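Local atomic coordinates of hydrazine synthase gamma subunit (PDB entry 5C2V), a protein that reduces nitric oxide to hydroxylamine, the first half-reaction of the hydrazine synthase complex, in a subunit of two alpha-helical lobes that each carry one heme c. Residues E21-V26 with R135-S140; S40-Y45 with R143-I148; K177-P182 with Q305-Y310. One frame throughout, in Å; residues are numbered along the deposited sequence.

Contact 1 (E21-V26 with R135-S140)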
loop_
_atom_site.group_PDB
_atom_site.type_symbol
_atom_site.label_atom_id
_atom_site.label_comp_id
_atom_site.label_asym_id
_atom_site.label_seq_id
_atom_site.Cartn_x
_atom_site.Cartn_y
_atom_site.Cartn_z
ATOM N N GLU C 21 12.577 -31.307 37.962
ATOM C CA GLU C 21 11.963 -31.247 39.285
ATOM C C GLU C 21 11.267 -29.907 39.531
ATOM O O GLU C 21 10.582 -29.388 38.651
ATOM C CB GLU C 21 13.006 -31.516 40.373
ATOM C CG GLU C 21 13.728 -32.845 40.208
ATOM C CD GLU C 21 14.447 -33.284 41.469
ATOM O OE1 GLU C 21 15.696 -33.327 41.460
ATOM O OE2 GLU C 21 13.762 -33.592 42.467
ATOM N N GLU C 22 11.444 -29.352 40.727
ATOM C CA GLU C 22 10.784 -28.103 41.092
ATOM C C GLU C 22 11.784 -26.968 41.294
ATOM O O GLU C 22 12.614 -27.020 42.201
ATOM C CB GLU C 22 9.947 -28.291 42.360
ATOM C CG GLU C 22 9.226 -27.034 42.825
ATOM C CD GLU C 22 8.143 -26.587 41.862
ATOM O OE1 GLU C 22 8.280 -25.494 41.273
ATOM O OE2 GLU C 22 7.150 -27.328 41.695
ATOM N N PRO C 23 11.708 -25.938 40.438
ATOM C CA PRO C 23 12.558 -24.745 40.501
ATOM C C PRO C 23 12.411 -23.986 41.813
ATOM O O PRO C 23 11.305 -23.864 42.339
ATOM C CB PRO C 23 12.058 -23.893 39.328
ATOM C CG PRO C 23 11.430 -24.860 38.397
ATOM C CD PRO C 23 10.818 -25.914 39.266
ATOM N N LEU C 24 13.526 -23.480 42.329
ATOM C CA LEU C 24 13.523 -22.689 43.551
ATOM C C LEU C 24 12.948 -21.299 43.318
ATOM O O LEU C 24 13.073 -20.742 42.230
ATOM C CB LEU C 24 14.944 -22.566 44.106
ATOM C CG LEU C 24 15.585 -23.813 44.712
ATOM C CD1 LEU C 24 17.089 -23.624 44.836
ATOM C CD2 LEU C 24 14.968 -24.104 46.067
ATOM N N THR C 25 12.302 -20.748 44.339
ATOM C CA THR C 25 11.957 -19.333 44.333
ATOM C C THR C 25 13.193 -18.535 44.733
ATOM O O THR C 25 14.096 -19.070 45.378
ATOM C CB THR C 25 10.794 -19.012 45.287
ATOM O OG1 THR C 25 11.249 -19.077 46.644
ATOM C CG2 THR C 25 9.648 -19.991 45.084
ATOM N N VAL C 26 13.247 -17.268 44.337
ATOM C CA VAL C 26 14.347 -16.393 44.736
ATOM C C VAL C 26 14.482 -16.270 46.266
ATOM O O VAL C 26 15.603 -16.292 46.782
ATOM C CB VAL C 26 14.201 -14.983 44.115
ATOM C CG1 VAL C 26 15.349 -14.083 44.548
ATOM C CG2 VAL C 26 14.147 -15.079 42.601
ATOM N N ARG C 135 18.147 -14.737 32.828
ATOM C CA ARG C 135 16.725 -14.437 32.661
ATOM C C ARG C 135 15.957 -15.679 32.215
ATOM O O ARG C 135 15.124 -15.619 31.311
ATOM C CB ARG C 135 16.518 -13.294 31.666
ATOM C CG ARG C 135 17.436 -12.104 31.893
ATOM C CD ARG C 135 17.281 -11.522 33.291
ATOM N NE ARG C 135 18.108 -10.331 33.474
ATOM C CZ ARG C 135 18.007 -9.498 34.505
ATOM N NH1 ARG C 135 17.109 -9.720 35.455
ATOM N NH2 ARG C 135 18.802 -8.439 34.583
ATOM N N SER C 136 16.252 -16.805 32.860
ATOM C CA SER C 136 15.592 -18.070 32.559
ATOM C C SER C 136 15.028 -18.698 33.833
ATOM O O SER C 136 15.042 -18.078 34.896
ATOM C CB SER C 136 16.561 -19.035 31.875
ATOM O OG SER C 136 15.900 -20.218 31.460
ATOM N N GLU C 137 14.523 -19.921 33.716
ATOM C CA GLU C 137 13.927 -20.623 34.850
ATOM C C GLU C 137 14.952 -20.910 35.944
ATOM O O GLU C 137 16.098 -21.262 35.659
ATOM C CB GLU C 137 13.282 -21.930 34.386
ATOM C CG GLU C 137 12.422 -22.606 35.439
ATOM C CD GLU C 137 11.685 -23.816 34.899
ATOM O OE1 GLU C 137 12.344 -24.708 34.324
ATOM O OE2 GLU C 137 10.445 -23.870 35.041
ATOM N N ASN C 138 14.531 -20.756 37.196
ATOM C CA ASN C 138 15.402 -20.996 38.340
ATOM C C ASN C 138 15.797 -22.461 38.480
ATOM O O ASN C 138 15.103 -23.354 37.994
ATOM C CB ASN C 138 14.728 -20.526 39.630
ATOM C CG ASN C 138 14.633 -19.018 39.726
ATOM O OD1 ASN C 138 15.470 -18.296 39.185
ATOM N ND2 ASN C 138 13.611 -18.533 40.422
ATOM N N PHE C 139 16.919 -22.697 39.153
ATOM C CA PHE C 139 17.417 -24.049 39.375
ATOM C C PHE C 139 16.625 -24.779 40.453
ATOM O O PHE C 139 16.097 -24.160 41.378
ATOM C CB PHE C 139 18.896 -24.015 39.769
ATOM C CG PHE C 139 19.800 -23.479 38.698
ATOM C CD1 PHE C 139 19.585 -23.792 37.366
ATOM C CD2 PHE C 139 20.866 -22.658 39.025
ATOM C CE1 PHE C 139 20.420 -23.300 36.381
ATOM C CE2 PHE C 139 21.703 -22.161 38.044
ATOM C CZ PHE C 139 21.479 -22.482 36.721
ATOM N N SER C 140 16.544 -26.098 40.322
ATOM C CA SER C 140 16.015 -26.940 41.385
ATOM C C SER C 140 17.057 -27.004 42.501
ATOM O O SER C 140 18.228 -26.704 42.261
ATOM C CB SER C 140 15.684 -28.339 40.854
ATOM O OG SER C 140 16.851 -29.007 40.411
HETATM O O HOH W 1 16.778 -31.701 39.819
#

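Contact 2 (S40-Y45 with R143-I148)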
loop_
_atom_site.group_PDB
_atom_site.type_symbol
_atom_site.label_atom_id
_atom_site.label_comp_id
_atom_site.label_asym_id
_atom_site.label_seq_id
_atom_site.Cartn_x
_atom_site.Cartn_y
_atom_site.Cartn_z
ATOM N N SER C 40 30.774 -35.345 46.466
ATOM C CA SER C 40 31.604 -35.512 45.279
ATOM C C SER C 40 30.912 -36.354 44.212
ATOM O O SER C 40 31.450 -36.549 43.123
ATOM C CB SER C 40 32.946 -36.145 45.654
ATOM O OG SER C 40 32.765 -37.434 46.213
ATOM N N GLU C 41 29.725 -36.859 44.528
ATOM C CA GLU C 41 28.959 -37.638 43.563
ATOM C C GLU C 41 28.092 -36.735 42.688
ATOM O O GLU C 41 27.564 -37.171 41.665
ATOM C CB GLU C 41 28.091 -38.680 44.276
ATOM C CG GLU C 41 27.050 -38.111 45.234
ATOM C CD GLU C 41 27.602 -37.840 46.623
ATOM O OE1 GLU C 41 28.841 -37.826 46.786
ATOM O OE2 GLU C 41 26.794 -37.647 47.556
ATOM N N LEU C 42 27.945 -35.480 43.101
ATOM C CA LEU C 42 27.139 -34.513 42.360
ATOM C C LEU C 42 27.960 -33.590 41.457
ATOM O O LEU C 42 27.401 -32.740 40.766
ATOM C CB LEU C 42 26.314 -33.666 43.332
ATOM C CG LEU C 42 25.360 -34.430 44.253
ATOM C CD1 LEU C 42 24.526 -33.468 45.084
ATOM C CD2 LEU C 42 24.472 -35.361 43.444
ATOM N N VAL C 43 29.279 -33.756 41.463
ATOM C CA VAL C 43 30.170 -32.801 40.801
ATOM C C VAL C 43 30.021 -32.789 39.273
ATOM O O VAL C 43 30.096 -31.727 38.645
ATOM C CB VAL C 43 31.651 -33.076 41.177
ATOM C CG1 VAL C 43 32.072 -34.476 40.759
ATOM C CG2 VAL C 43 32.571 -32.026 40.566
ATOM N N ARG C 44 29.789 -33.954 38.676
ATOM C CA ARG C 44 29.691 -34.049 37.223
ATOM C C ARG C 44 28.388 -33.429 36.728
ATOM O O ARG C 44 28.367 -32.744 35.702
ATOM C CB ARG C 44 29.798 -35.504 36.765
ATOM C CG ARG C 44 30.173 -35.654 35.299
ATOM C CD ARG C 44 30.519 -37.092 34.950
ATOM N NE ARG C 44 31.217 -37.187 33.672
ATOM C CZ ARG C 44 30.614 -37.361 32.500
ATOM N NH1 ARG C 44 29.294 -37.462 32.440
ATOM N NH2 ARG C 44 31.331 -37.435 31.387
ATOM N N TYR C 45 27.306 -33.676 37.462
ATOM C CA TYR C 45 26.020 -33.048 37.177
ATOM C C TYR C 45 26.176 -31.533 37.205
ATOM O O TYR C 45 25.637 -30.818 36.356
ATOM C CB TYR C 45 24.959 -33.489 38.187
ATOM C CG TYR C 45 24.730 -34.983 38.244
ATOM C CD1 TYR C 45 23.964 -35.626 37.280
ATOM C CD2 TYR C 45 25.271 -35.750 39.269
ATOM C CE1 TYR C 45 23.750 -36.991 37.330
ATOM C CE2 TYR C 45 25.062 -37.116 39.328
ATOM C CZ TYR C 45 24.300 -37.731 38.356
ATOM O OH TYR C 45 24.088 -39.090 38.411
ATOM N N ARG C 143 20.002 -29.482 41.488
ATOM C CA ARG C 143 20.889 -28.992 40.437
ATOM C C ARG C 143 21.768 -27.849 40.936
ATOM O O ARG C 143 22.942 -27.749 40.567
ATOM C CB ARG C 143 20.080 -28.552 39.213
ATOM C CG ARG C 143 19.564 -29.718 38.380
ATOM C CD ARG C 143 18.934 -29.270 37.067
ATOM N NE ARG C 143 17.527 -28.908 37.214
ATOM C CZ ARG C 143 17.048 -27.679 37.063
ATOM N NH1 ARG C 143 17.863 -26.679 36.750
ATOM N NH2 ARG C 143 15.750 -27.449 37.216
ATOM N N LEU C 144 21.203 -26.993 41.782
ATOM C CA LEU C 144 21.971 -25.908 42.380
ATOM C C LEU C 144 23.075 -26.465 43.270
ATOM O O LEU C 144 24.234 -26.063 43.155
ATOM C CB LEU C 144 21.065 -24.975 43.184
ATOM C CG LEU C 144 21.776 -23.797 43.858
ATOM C CD1 LEU C 144 22.600 -23.015 42.846
ATOM C CD2 LEU C 144 20.777 -22.887 44.558
ATOM N N GLU C 145 22.712 -27.399 44.146
ATOM C CA GLU C 145 23.684 -28.020 45.042
ATOM C C GLU C 145 24.802 -28.701 44.258
ATOM O O GLU C 145 25.971 -28.607 44.624
ATOM C CB GLU C 145 23.003 -29.030 45.968
ATOM C CG GLU C 145 23.950 -29.665 46.976
ATOM C CD GLU C 145 23.271 -30.698 47.852
ATOM O OE1 GLU C 145 22.059 -30.936 47.668
ATOM O OE2 GLU C 145 23.953 -31.271 48.729
ATOM N N ALA C 146 24.433 -29.380 43.175
ATOM C CA ALA C 146 25.406 -30.046 42.316
ATOM C C ALA C 146 26.354 -29.035 41.678
ATOM O O ALA C 146 27.568 -29.253 41.617
ATOM C CB ALA C 146 24.698 -30.859 41.243
ATOM N N LEU C 147 25.788 -27.927 41.206
ATOM C CA LEU C 147 26.575 -26.851 40.611
ATOM C C LEU C 147 27.599 -26.311 41.606
ATOM O O LEU C 147 28.788 -26.171 41.289
ATOM C CB LEU C 147 25.652 -25.730 40.128
ATOM C CG LEU C 147 26.282 -24.562 39.370
ATOM C CD1 LEU C 147 27.150 -25.068 38.231
ATOM C CD2 LEU C 147 25.194 -23.640 38.844
ATOM N N ILE C 148 27.133 -26.024 42.819
ATOM C CA ILE C 148 28.004 -25.531 43.879
ATOM C C ILE C 148 29.087 -26.552 44.215
ATOM O O ILE C 148 30.232 -26.187 44.484
ATOM C CB ILE C 148 27.204 -25.190 45.148
ATOM C CG1 ILE C 148 26.096 -24.190 44.815
ATOM C CG2 ILE C 148 28.116 -24.628 46.229
ATOM C CD1 ILE C 148 26.591 -22.949 44.109
#

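Contact 3 (K177-P182 with Q305-Y310)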
loop_
_atom_site.group_PDB
_atom_site.type_symbol
_atom_site.label_atom_id
_atom_site.label_comp_id
_atom_site.label_asym_id
_atom_site.label_seq_id
_atom_site.Cartn_x
_atom_site.Cartn_y
_atom_site.Cartn_z
ATOM N N LYS C 177 61.607 -10.894 47.389
ATOM C CA LYS C 177 62.125 -10.002 48.421
ATOM C C LYS C 177 61.400 -8.659 48.411
ATOM O O LYS C 177 61.148 -8.074 49.464
ATOM C CB LYS C 177 63.629 -9.792 48.242
ATOM C CG LYS C 177 64.467 -11.018 48.564
ATOM C CD LYS C 177 65.949 -10.719 48.417
ATOM C CE LYS C 177 66.323 -10.460 46.968
ATOM N NZ LYS C 177 66.133 -11.682 46.141
ATOM N N ILE C 178 61.070 -8.175 47.217
ATOM C CA ILE C 178 60.317 -6.934 47.073
ATOM C C ILE C 178 58.889 -7.130 47.576
ATOM O O ILE C 178 58.334 -6.271 48.264
ATOM C CB ILE C 178 60.298 -6.444 45.604
ATOM C CG1 ILE C 178 61.585 -5.684 45.269
ATOM C CG2 ILE C 178 59.102 -5.542 45.344
ATOM C CD1 ILE C 178 62.788 -6.565 45.017
ATOM N N PHE C 179 58.309 -8.278 47.238
ATOM C CA PHE C 179 56.958 -8.628 47.667
ATOM C C PHE C 179 56.840 -8.665 49.189
ATOM O O PHE C 179 55.890 -8.132 49.763
ATOM C CB PHE C 179 56.556 -9.984 47.079
ATOM C CG PHE C 179 55.142 -10.394 47.390
ATOM C CD1 PHE C 179 54.100 -10.024 46.557
ATOM C CD2 PHE C 179 54.858 -11.169 48.505
ATOM C CE1 PHE C 179 52.800 -10.406 46.835
ATOM C CE2 PHE C 179 53.560 -11.552 48.789
ATOM C CZ PHE C 179 52.531 -11.170 47.952
ATOM N N GLU C 180 57.815 -9.294 49.837
ATOM C CA GLU C 180 57.757 -9.518 51.276
ATOM C C GLU C 180 58.430 -8.404 52.071
ATOM O O GLU C 180 58.512 -8.471 53.297
ATOM C CB GLU C 180 58.391 -10.865 51.616
ATOM C CG GLU C 180 57.648 -12.046 51.017
ATOM C CD GLU C 180 58.440 -13.330 51.092
ATOM O OE1 GLU C 180 57.829 -14.415 50.998
ATOM O OE2 GLU C 180 59.678 -13.257 51.241
ATOM N N ASP C 181 58.911 -7.384 51.366
ATOM C CA ASP C 181 59.492 -6.212 52.008
ATOM C C ASP C 181 58.442 -5.530 52.882
ATOM O O ASP C 181 57.349 -5.216 52.412
ATOM C CB ASP C 181 60.038 -5.239 50.957
ATOM C CG ASP C 181 60.933 -4.163 51.555
ATOM O OD1 ASP C 181 60.504 -3.473 52.502
ATOM O OD2 ASP C 181 62.072 -4.005 51.068
ATOM N N PRO C 182 58.771 -5.308 54.164
ATOM C CA PRO C 182 57.840 -4.689 55.116
ATOM C C PRO C 182 57.460 -3.259 54.736
ATOM O O PRO C 182 56.423 -2.768 55.182
ATOM C CB PRO C 182 58.620 -4.714 56.436
ATOM C CG PRO C 182 60.052 -4.818 56.037
ATOM C CD PRO C 182 60.056 -5.654 54.796
ATOM N N GLN C 305 59.450 -5.089 37.640
ATOM C CA GLN C 305 59.422 -6.206 36.705
ATOM C C GLN C 305 59.678 -7.522 37.429
ATOM O O GLN C 305 59.033 -8.531 37.141
ATOM C CB GLN C 305 60.451 -6.006 35.589
ATOM C CG GLN C 305 60.146 -4.845 34.654
ATOM C CD GLN C 305 61.217 -4.651 33.597
ATOM O OE1 GLN C 305 62.169 -5.428 33.513
ATOM N NE2 GLN C 305 61.067 -3.612 32.785
ATOM N N ASP C 306 60.622 -7.508 38.365
ATOM C CA ASP C 306 60.882 -8.687 39.185
ATOM C C ASP C 306 59.647 -9.068 39.993
ATOM O O ASP C 306 59.302 -10.247 40.098
ATOM C CB ASP C 306 62.065 -8.451 40.123
ATOM C CG ASP C 306 63.398 -8.551 39.414
ATOM O OD1 ASP C 306 63.460 -9.197 38.347
ATOM O OD2 ASP C 306 64.385 -7.992 39.932
ATOM N N LEU C 307 58.988 -8.062 40.560
ATOM C CA LEU C 307 57.768 -8.272 41.329
ATOM C C LEU C 307 56.682 -8.891 40.455
ATOM O O LEU C 307 55.952 -9.787 40.889
ATOM C CB LEU C 307 57.284 -6.951 41.931
ATOM C CG LEU C 307 56.067 -7.004 42.856
ATOM C CD1 LEU C 307 56.233 -8.093 43.902
ATOM C CD2 LEU C 307 55.849 -5.653 43.519
ATOM N N VAL C 308 56.589 -8.411 39.218
ATOM C CA VAL C 308 55.656 -8.967 38.244
ATOM C C VAL C 308 55.974 -10.436 37.976
ATOM O O VAL C 308 55.076 -11.277 37.937
ATOM C CB VAL C 308 55.689 -8.179 36.917
ATOM C CG1 VAL C 308 55.004 -8.961 35.805
ATOM C CG2 VAL C 308 55.041 -6.814 37.095
ATOM N N GLU C 309 57.258 -10.739 37.805
ATOM C CA GLU C 309 57.693 -12.112 37.564
ATOM C C GLU C 309 57.362 -13.025 38.740
ATOM O O GLU C 309 57.016 -14.191 38.548
ATOM C CB GLU C 309 59.196 -12.156 37.276
ATOM C CG GLU C 309 59.575 -11.669 35.886
ATOM C CD GLU C 309 59.067 -12.585 34.788
ATOM O OE1 GLU C 309 58.843 -13.784 35.062
ATOM O OE2 GLU C 309 58.890 -12.106 33.648
ATOM N N TYR C 310 57.467 -12.494 39.953
ATOM C CA TYR C 310 57.122 -13.258 41.148
ATOM C C TYR C 310 55.617 -13.491 41.220
ATOM O O TYR C 310 55.166 -14.554 41.647
ATOM C CB TYR C 310 57.610 -12.545 42.410
ATOM C CG TYR C 310 57.182 -13.219 43.695
ATOM C CD1 TYR C 310 57.655 -14.482 44.029
ATOM C CD2 TYR C 310 56.313 -12.591 44.575
ATOM C CE1 TYR C 310 57.267 -15.102 45.204
ATOM C CE2 TYR C 310 55.920 -13.202 45.750
ATOM C CZ TYR C 310 56.400 -14.456 46.060
ATOM O OH TYR C 310 56.010 -15.062 47.231
#

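Contact 1 (E21-V26 with R135-S140)
N138 uses its amide nitrogen ND2 twice: it donates to the backbone O of L24, 2.9 Å away, and to OD1 of N398 in the hydrazine synthase alpha subunit. The bond to L24 O is bent, 135° at the hydrogen, and the oxygen is tilted out of the amide plane. Two helix-entry loops of the heme 1 lobe meet here. T25 is the N-cap of helix 26-30 and S140 that of helix 141-152, where its OG reaches R143 N weakly.

The backbones are pinned where L24 N donates to F139 O at 2.8 Å. Beside this bond, S140 CA makes a CH...O contact with E22 O. L24 CG turns beside its own backbone N (chi1 -71°) and lies 3.4 Å from F139 O. The ring of P23 rests against N138 O through CB, while its CG touches the carboxylate of E137, which crosses it and is salt-bridged to R20. F139 turns away from L24 and touches heme c. OE2 of E22 is salt-bridged to K162 of the alpha subunit and accepts from the backbone N of that subunit's own I136 and E137, so the junction is also an interface. Beside exposed E21, a water donates to E21 OE1 at 2.6 Å and accepts from S140 OG at 2.8 Å.

Contact 2 (S40-Y45 with R143-I148)
A146 and L42 carry most of the apolar packing, with A146 CB 3.9 Å from L42 CB and both side chains setting out toward the other segment. Y45, one turn further on, adds its own CB at 4.0 Å from A146 CB, so the methyl lies against two side-chain bases. The L42 CD1 methyl reaches over to CD of E145, 4.1 Å off, crossing the extended glutamate chain obliquely.

Backbone atoms take part as well: the O of L42 sits 3.3 Å from A146 CB, a van der Waals contact. This is the start of helix 43-51 laid against helix 141-152. The first precedes the heme-binding C63, C66 and H67 and the second closes the lobe, consistent with the paired terminal helices of cytochrome c. L147 points away from L42 and touches heme c.

No hydrogen bond crosses between 40-45 and 143-148. With CG beside its own backbone N (chi1 -58°), Y45 carries its ring away from A146 toward W15, with L42 CA in plane at the ring edge. R44 of the same helix binds the beta subunit, and R143 holds the O atoms of G19 and R20 and OE1 of Q49.

Contact 3 (K177-P182 with Q305-Y310)
F179 and Y310 form the tight part of this contact, an offset edge-to-face pair with ring centroids 5.1 Å apart and planes at 60°. The edge of Y310 is turned to the face of F179: CE2 of Y310 stands above the plane, off centre toward the rim, 3.3 Å from F179 CG. L307 closes in on another side, its CD1 near the plane of the F179 ring and 3.7 Å from F179 CB. Its other methyl, CD2, meets CG2 of I178 at 3.7 Å, so the two branches of one leucine serve two neighbouring residues. F179, L307 and Y310 all have CG anti to the backbone N; for F179 (chi1 -176°) this makes its side chain and that of Y310 cross at about a right angle. Buried D306 also links the two helices, through a salt bridge from its OD1 to R174 NH1.

The helices involved, 170-179 and 301-312, are the first and last of the cytochrome c domain that binds heme 2, and an aromatic pair at their crossing is a hallmark of class I cytochromes c. F179 also packs on heme-linked C186, and the side chain of L307 comes within about 4 Å of the heme.

Toward solvent the packing thins out. I178 is partly exposed and leans on L299, and E180 OE1 stays 4.2 Å from Y310 OH, bonded weakly to Q176 NE2 instead. Without a hydrogen bond between 177-182 and 305-310, the direct contact between the segments rests on apolar packing and the aromatic pair, giving an apolar surround beside heme 2.

From the N terminus, 21-26 enters helix 26-30 and 40-45 begins helix 43-51, before the heme 1 cysteines. Segments 135-140 and 143-148 follow, so contact 1 and contact 2 close loops that cross rather than nest, both running past C63, C66, H67 and C126. The two touch where L24 and F139 lie on L144 and L147, joining the entry loops to helix 141-152. The chain then passes to helix 170-179, where contact 3 opens; it closes a separate loop, around heme 2 and its ligands, in series with the others. Its centre is about 47 Å from that of contact 1 and 39 Å from that of contact 2.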